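Local coordinates for mitochondrial RNA-binding protein 2 (Trypanosoma brucei, PDB 2GIA) that probably binds RNA in the mitochondrion, acting with its partner MRP1 as a guide-RNA matchmaker in RNA editing, at residues D[60-65]-D[164-169]; D[73-78]-D[91-96]. All coordinates share one frame; numbering follows the deposited sequence.

Contact 1. Residues D[60-65]-D[164-169]; sequences HLLRVL and WTVEFD
L62 and V166 are the closest backbone pair, their CA atoms 7.5 Å apart, where the axes of strand segments 60-65 and 164-168 approach to 8.7 Å at 73°, too far and too steeply crossed for backbone hydrogen bonds. They belong to the two four-stranded antiparallel sheets of a Whirly-type fold, in a family grouped with PC4-like proteins, and the contact is where those sheets pack face on face. L62 does most of the work. With CG anti to the backbone N (chi1 -179°), its two methyls spread toward different partners on the opposing strand. CD1 meets the six-membered ring of W164 at CZ3, 3.9 Å away, while CD2 touches both V166 CG1, at 3.9 Å, and F168 CZ, at 3.8 Å; the leucine crosses both aromatic side chains at about a right angle. A branched leucine suits this spot because it offers two methyls, one for the indole and one for the valine and phenyl ring. Both methyls of V166, beta-branched and at ease in a strand, touch L62, and CG2 also lies at the edge of the W164 ring, in its plane. The indole NE1 is hydrogen-bonded to S143 OG on the neighbouring strand, so a buried N-H is satisfied while the rest of the ring serves the core. F168 reaches inward with its far end, and L176 and S173 of helix 170-187 also touch it. Toward the start of strand 60-65 comes the imidazole of H60, its CD2 4.2 Å from V166 CG2 and its NE2 3.9 Å from T165 O, a contact without a hydrogen bond.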
loop_
_atom_site.group_PDB
_atom_site.type_symbol
_atom_site.label_atom_id
_atom_site.label_comp_id
_atom_site.label_asym_id
_atom_site.label_seq_id
_atom_site.Cartn_x
_atom_site.Cartn_y
_atom_site.Cartn_z
ATOM N N HIS D 60 23.686 -14.008 15.153
ATOM C CA HIS D 60 22.794 -13.137 15.903
ATOM C C HIS D 60 21.407 -13.067 15.252
ATOM O O HIS D 60 21.209 -13.496 14.108
ATOM C CB HIS D 60 23.377 -11.706 16.025
ATOM C CG HIS D 60 23.723 -11.080 14.709
ATOM N ND1 HIS D 60 24.963 -11.212 14.121
ATOM C CD2 HIS D 60 22.975 -10.350 13.845
ATOM C CE1 HIS D 60 24.964 -10.594 12.951
ATOM N NE2 HIS D 60 23.769 -10.065 12.760
ATOM N N LEU D 61 20.467 -12.546 16.025
ATOM C CA LEU D 61 19.093 -12.374 15.587
ATOM C C LEU D 61 18.619 -10.985 16.004
ATOM O O LEU D 61 18.834 -10.554 17.158
ATOM C CB LEU D 61 18.184 -13.425 16.239
ATOM C CG LEU D 61 16.666 -13.178 16.205
ATOM C CD1 LEU D 61 16.097 -13.341 14.774
ATOM C CD2 LEU D 61 16.001 -14.169 17.144
ATOM N N LEU D 62 18.004 -10.270 15.063
ATOM C CA LEU D 62 17.425 -8.975 15.388
ATOM C C LEU D 62 15.949 -9.135 15.099
ATOM O O LEU D 62 15.569 -9.538 13.981
ATOM C CB LEU D 62 17.986 -7.847 14.513
ATOM C CG LEU D 62 17.403 -6.455 14.841
ATOM C CD1 LEU D 62 17.931 -5.956 16.189
ATOM C CD2 LEU D 62 17.800 -5.470 13.768
ATOM N N ARG D 63 15.116 -8.897 16.113
ATOM C CA ARG D 63 13.691 -8.965 15.893
ATOM C C ARG D 63 13.295 -7.495 15.898
ATOM O O ARG D 63 13.779 -6.706 16.742
ATOM C CB ARG D 63 12.994 -9.740 17.001
ATOM C CG ARG D 63 13.406 -11.239 17.066
ATOM C CD ARG D 63 12.428 -12.046 17.937
ATOM N NE ARG D 63 11.124 -12.142 17.278
ATOM C CZ ARG D 63 9.972 -11.664 17.750
ATOM N NH1 ARG D 63 9.913 -11.036 18.921
ATOM N NH2 ARG D 63 8.858 -11.822 17.044
ATOM N N VAL D 64 12.479 -7.109 14.918
ATOM C CA VAL D 64 12.018 -5.720 14.794
ATOM C C VAL D 64 10.545 -5.741 15.084
ATOM O O VAL D 64 9.787 -6.432 14.408
ATOM C CB VAL D 64 12.229 -5.140 13.364
ATOM C CG1 VAL D 64 11.706 -3.710 13.294
ATOM C CG2 VAL D 64 13.708 -5.188 12.996
ATOM N N LEU D 65 10.112 -4.996 16.095
ATOM C CA LEU D 65 8.688 -5.039 16.403
ATOM C C LEU D 65 8.059 -3.717 16.631
ATOM O O LEU D 65 8.740 -2.700 16.744
ATOM C CB LEU D 65 8.429 -5.931 17.617
ATOM C CG LEU D 65 9.335 -5.844 18.844
ATOM C CD1 LEU D 65 8.496 -5.747 20.086
ATOM C CD2 LEU D 65 10.194 -7.072 18.931
ATOM N N TRP D 164 27.330 -3.571 18.617
ATOM C CA TRP D 164 26.770 -4.567 17.710
ATOM C C TRP D 164 26.388 -3.932 16.378
ATOM O O TRP D 164 26.141 -2.730 16.313
ATOM C CB TRP D 164 25.557 -5.233 18.359
ATOM C CG TRP D 164 24.497 -4.269 18.859
ATOM C CD1 TRP D 164 24.516 -3.532 20.023
ATOM C CD2 TRP D 164 23.217 -4.023 18.251
ATOM N NE1 TRP D 164 23.321 -2.855 20.173
ATOM C CE2 TRP D 164 22.515 -3.133 19.102
ATOM C CE3 TRP D 164 22.607 -4.463 17.068
ATOM C CZ2 TRP D 164 21.213 -2.691 18.805
ATOM C CZ3 TRP D 164 21.318 -4.024 16.777
ATOM C CH2 TRP D 164 20.639 -3.141 17.641
ATOM N N THR D 165 26.353 -4.751 15.329
ATOM C CA THR D 165 26.032 -4.300 13.965
ATOM C C THR D 165 25.104 -5.310 13.309
ATOM O O THR D 165 25.302 -6.520 13.474
ATOM C CB THR D 165 27.303 -4.247 13.052
ATOM O OG1 THR D 165 28.262 -3.340 13.596
ATOM C CG2 THR D 165 26.954 -3.753 11.656
ATOM N N VAL D 166 24.110 -4.824 12.559
ATOM C CA VAL D 166 23.210 -5.725 11.838
ATOM C C VAL D 166 23.162 -5.236 10.392
ATOM O O VAL D 166 22.811 -4.088 10.138
ATOM C CB VAL D 166 21.774 -5.736 12.428
ATOM C CG1 VAL D 166 20.852 -6.616 11.563
ATOM C CG2 VAL D 166 21.800 -6.302 13.849
ATOM N N GLU D 167 23.557 -6.101 9.464
ATOM C CA GLU D 167 23.549 -5.791 8.047
ATOM C C GLU D 167 22.157 -6.161 7.497
ATOM O O GLU D 167 21.584 -7.191 7.861
ATOM C CB GLU D 167 24.592 -6.638 7.286
ATOM C CG GLU D 167 26.072 -6.375 7.642
ATOM C CD GLU D 167 26.467 -4.919 7.486
ATOM O OE1 GLU D 167 25.797 -4.165 6.737
ATOM O OE2 GLU D 167 27.461 -4.518 8.110
ATOM N N PHE D 168 21.630 -5.325 6.624
ATOM C CA PHE D 168 20.345 -5.592 6.005
ATOM C C PHE D 168 20.609 -5.768 4.515
ATOM O O PHE D 168 20.996 -4.796 3.860
ATOM C CB PHE D 168 19.399 -4.394 6.190
ATOM C CG PHE D 168 18.838 -4.265 7.578
ATOM C CD1 PHE D 168 17.498 -4.593 7.837
ATOM C CD2 PHE D 168 19.649 -3.828 8.632
ATOM C CE1 PHE D 168 16.981 -4.481 9.136
ATOM C CE2 PHE D 168 19.151 -3.715 9.939
ATOM C CZ PHE D 168 17.818 -4.037 10.197
ATOM N N ASP D 169 20.429 -6.968 3.979
ATOM C CA ASP D 169 20.612 -7.149 2.534
ATOM C C ASP D 169 19.378 -6.594 1.782
ATOM O O ASP D 169 18.524 -5.939 2.378
ATOM C CB ASP D 169 20.901 -8.630 2.169
ATOM C CG ASP D 169 19.700 -9.566 2.363
ATOM O OD1 ASP D 169 18.557 -9.098 2.548
ATOM O OD2 ASP D 169 19.905 -10.802 2.314
#

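Contact 2. Residues D[73-78]-D[91-96]; sequences LDYHRQ and RVVSVM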
loop_
_atom_site.group_PDB
_atom_site.type_symbol
_atom_site.label_atom_id
_atom_site.label_comp_id
_atom_site.label_asym_id
_atom_site.label_seq_id
_atom_site.Cartn_x
_atom_site.Cartn_y
_atom_site.Cartn_z
ATOM N N LEU D 73 13.852 -2.555 18.610
ATOM C CA LEU D 73 14.850 -3.400 17.990
ATOM C C LEU D 73 15.373 -4.324 19.110
ATOM O O LEU D 73 15.985 -3.847 20.067
ATOM C CB LEU D 73 15.993 -2.550 17.425
ATOM C CG LEU D 73 15.582 -1.310 16.612
ATOM C CD1 LEU D 73 16.783 -0.556 16.075
ATOM C CD2 LEU D 73 14.697 -1.793 15.442
ATOM N N ASP D 74 15.083 -5.623 19.023
ATOM C CA ASP D 74 15.557 -6.591 20.033
ATOM C C ASP D 74 16.735 -7.378 19.467
ATOM O O ASP D 74 16.564 -8.246 18.592
ATOM C CB ASP D 74 14.461 -7.576 20.431
ATOM C CG ASP D 74 13.472 -7.002 21.430
ATOM O OD1 ASP D 74 13.677 -5.900 21.941
ATOM O OD2 ASP D 74 12.459 -7.677 21.714
ATOM N N TYR D 75 17.944 -7.078 19.946
ATOM C CA TYR D 75 19.122 -7.785 19.465
ATOM C C TYR D 75 19.472 -9.012 20.325
ATOM O O TYR D 75 19.534 -8.921 21.564
ATOM C CB TYR D 75 20.304 -6.834 19.412
ATOM C CG TYR D 75 21.547 -7.489 18.894
ATOM C CD1 TYR D 75 22.432 -8.127 19.765
ATOM C CD2 TYR D 75 21.839 -7.495 17.523
ATOM C CE1 TYR D 75 23.575 -8.757 19.291
ATOM C CE2 TYR D 75 22.984 -8.106 17.038
ATOM C CZ TYR D 75 23.851 -8.741 17.932
ATOM O OH TYR D 75 24.983 -9.362 17.464
ATOM N N HIS D 76 19.690 -10.143 19.656
ATOM C CA HIS D 76 20.017 -11.421 20.293
ATOM C C HIS D 76 21.312 -12.030 19.744
ATOM O O HIS D 76 21.627 -11.869 18.566
ATOM C CB HIS D 76 18.941 -12.471 20.020
ATOM C CG HIS D 76 17.546 -12.005 20.281
ATOM N ND1 HIS D 76 16.748 -12.570 21.245
ATOM C CD2 HIS D 76 16.789 -11.063 19.669
ATOM C CE1 HIS D 76 15.556 -12.004 21.215
ATOM N NE2 HIS D 76 15.554 -11.086 20.267
ATOM N N ARG D 77 22.035 -12.761 20.600
ATOM C CA ARG D 77 23.244 -13.477 20.181
ATOM C C ARG D 77 22.798 -14.925 20.035
ATOM O O ARG D 77 21.882 -15.355 20.731
ATOM C CB ARG D 77 24.325 -13.392 21.259
ATOM C CG ARG D 77 23.909 -14.064 22.549
ATOM C CD ARG D 77 24.812 -13.665 23.717
ATOM N NE ARG D 77 24.244 -14.128 24.980
ATOM C CZ ARG D 77 24.327 -13.462 26.124
ATOM N NH1 ARG D 77 24.971 -12.297 26.173
ATOM N NH2 ARG D 77 23.734 -13.945 27.211
ATOM N N GLN D 78 23.417 -15.676 19.128
ATOM C CA GLN D 78 23.042 -17.076 18.941
ATOM C C GLN D 78 23.445 -17.798 20.224
ATOM O O GLN D 78 24.541 -17.571 20.719
ATOM C CB GLN D 78 23.783 -17.670 17.740
ATOM C CG GLN D 78 23.358 -19.102 17.385
ATOM C CD GLN D 78 23.756 -19.485 15.976
ATOM O OE1 GLN D 78 24.342 -18.682 15.248
ATOM N NE2 GLN D 78 23.435 -20.714 15.577
ATOM N N ARG D 91 18.316 -12.718 24.152
ATOM C CA ARG D 91 18.256 -11.269 23.969
ATOM C C ARG D 91 19.314 -10.565 24.806
ATOM O O ARG D 91 19.348 -10.676 26.030
ATOM C CB ARG D 91 16.861 -10.790 24.335
ATOM C CG ARG D 91 16.559 -9.307 24.160
ATOM C CD ARG D 91 15.059 -9.136 24.380
ATOM N NE ARG D 91 14.677 -7.867 24.982
ATOM C CZ ARG D 91 15.004 -7.483 26.210
ATOM N NH1 ARG D 91 15.735 -8.267 26.990
ATOM N NH2 ARG D 91 14.589 -6.309 26.665
ATOM N N VAL D 92 20.177 -9.833 24.126
ATOM C CA VAL D 92 21.269 -9.119 24.765
ATOM C C VAL D 92 20.920 -7.677 25.050
ATOM O O VAL D 92 21.264 -7.126 26.110
ATOM C CB VAL D 92 22.527 -9.156 23.870
ATOM C CG1 VAL D 92 23.576 -8.205 24.407
ATOM C CG2 VAL D 92 23.074 -10.561 23.805
ATOM N N VAL D 93 20.222 -7.050 24.110
ATOM C CA VAL D 93 19.866 -5.652 24.278
ATOM C C VAL D 93 18.630 -5.265 23.466
ATOM O O VAL D 93 18.375 -5.840 22.406
ATOM C CB VAL D 93 21.069 -4.753 23.895
ATOM C CG1 VAL D 93 21.433 -4.946 22.434
ATOM C CG2 VAL D 93 20.752 -3.312 24.205
ATOM N N SER D 94 17.864 -4.305 23.980
ATOM C CA SER D 94 16.641 -3.853 23.330
ATOM C C SER D 94 16.625 -2.318 23.239
ATOM O O SER D 94 16.790 -1.613 24.246
ATOM C CB SER D 94 15.457 -4.410 24.124
ATOM O OG SER D 94 14.207 -3.862 23.758
ATOM N N VAL D 95 16.481 -1.806 22.015
ATOM C CA VAL D 95 16.453 -0.362 21.743
ATOM C C VAL D 95 15.025 0.054 21.382
ATOM O O VAL D 95 14.386 -0.543 20.496
ATOM C CB VAL D 95 17.348 -0.010 20.542
ATOM C CG1 VAL D 95 17.246 1.494 20.229
ATOM C CG2 VAL D 95 18.776 -0.426 20.808
ATOM N N MET D 96 14.510 1.077 22.040
ATOM C CA MET D 96 13.166 1.496 21.716
ATOM C C MET D 96 13.237 2.821 21.026
ATOM O O MET D 96 13.746 3.784 21.576
ATOM C CB MET D 96 12.317 1.587 22.960
ATOM C CG MET D 96 12.223 0.278 23.700
ATOM S SD MET D 96 10.723 0.281 24.701
ATOM C CE MET D 96 10.855 1.873 25.575
#
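D74 and S94 face each other across a non-hydrogen-bonded pair, and their side chains make the bond that the backbone there does not: S94 OG donates to D74 OD1 at 2.8 Å. Serine suits the site because its OG, anti to the backbone N (chi1 169°), meets the carboxylate oxygen nearly along its C-O axis. The D74 carboxylate also lies at the edge of the R91 guanidinium, with R91 NE 3.8 Å from D74 OD1, a long salt bridge whose carboxylate and guanidinium planes are 88° apart. R91 CG sits over one face of the H76 ring, offset toward the rim.

Backbone bonds join the two strands as an antiparallel hairpin. L73 and V95 exchange a pair of them, with L73 N to V95 O at 2.8 Å, and Y75 N gives one to V93 O. Beyond that the register slips by one in a classic beta bulge: V92 and V93 both face Y75, and Y75 O accepts from V92 N at 2.8 Å and from V93 N at 3.2 Å.

Apolar contacts line the side that carries L73, Y75, V93 and V95. V93 CG1 packs 3.7 Å from Y75 CB, and V92 CB comes to the edge of the tyrosine ring, near its plane. Beta-branched V93 and V95 suit their extended backbone, from which V92 departs at the bulge; Y75 adds a large flat surface for the opposing sheet, where V166 touches it. At the outer end the side chains of R77 and V92 cross at about a right angle, the arginine, extended from CG to NE, passing V92 CG2 with its NH1 3.5 Å from that methyl.

Strands 60-67 and 70-78 are neighbours in one sheet, so contact 1 and contact 2 share a border, their centres about 9 Å apart. Backbone bonds cross it: L61 O to H76 N at 2.7 Å and R63 O to D74 N at 2.8 Å, both probable hydrogen bonds. Contact 2 is made within this sheet, whereas contact 1 joins it to the second one. The aromatic side chain of Y75 connects the two contacts, with its CD2 3.2 Å from W164 CE3 and its ring also meeting that of H60. V93 and V95 of contact 2 touch W164 as well, and L73 touches L62, so the L73, Y75, V93 and V95 face of contact 2 joins the layer of contact 1 between the sheets, while D74, H76, R91 and S94 lie on the other face.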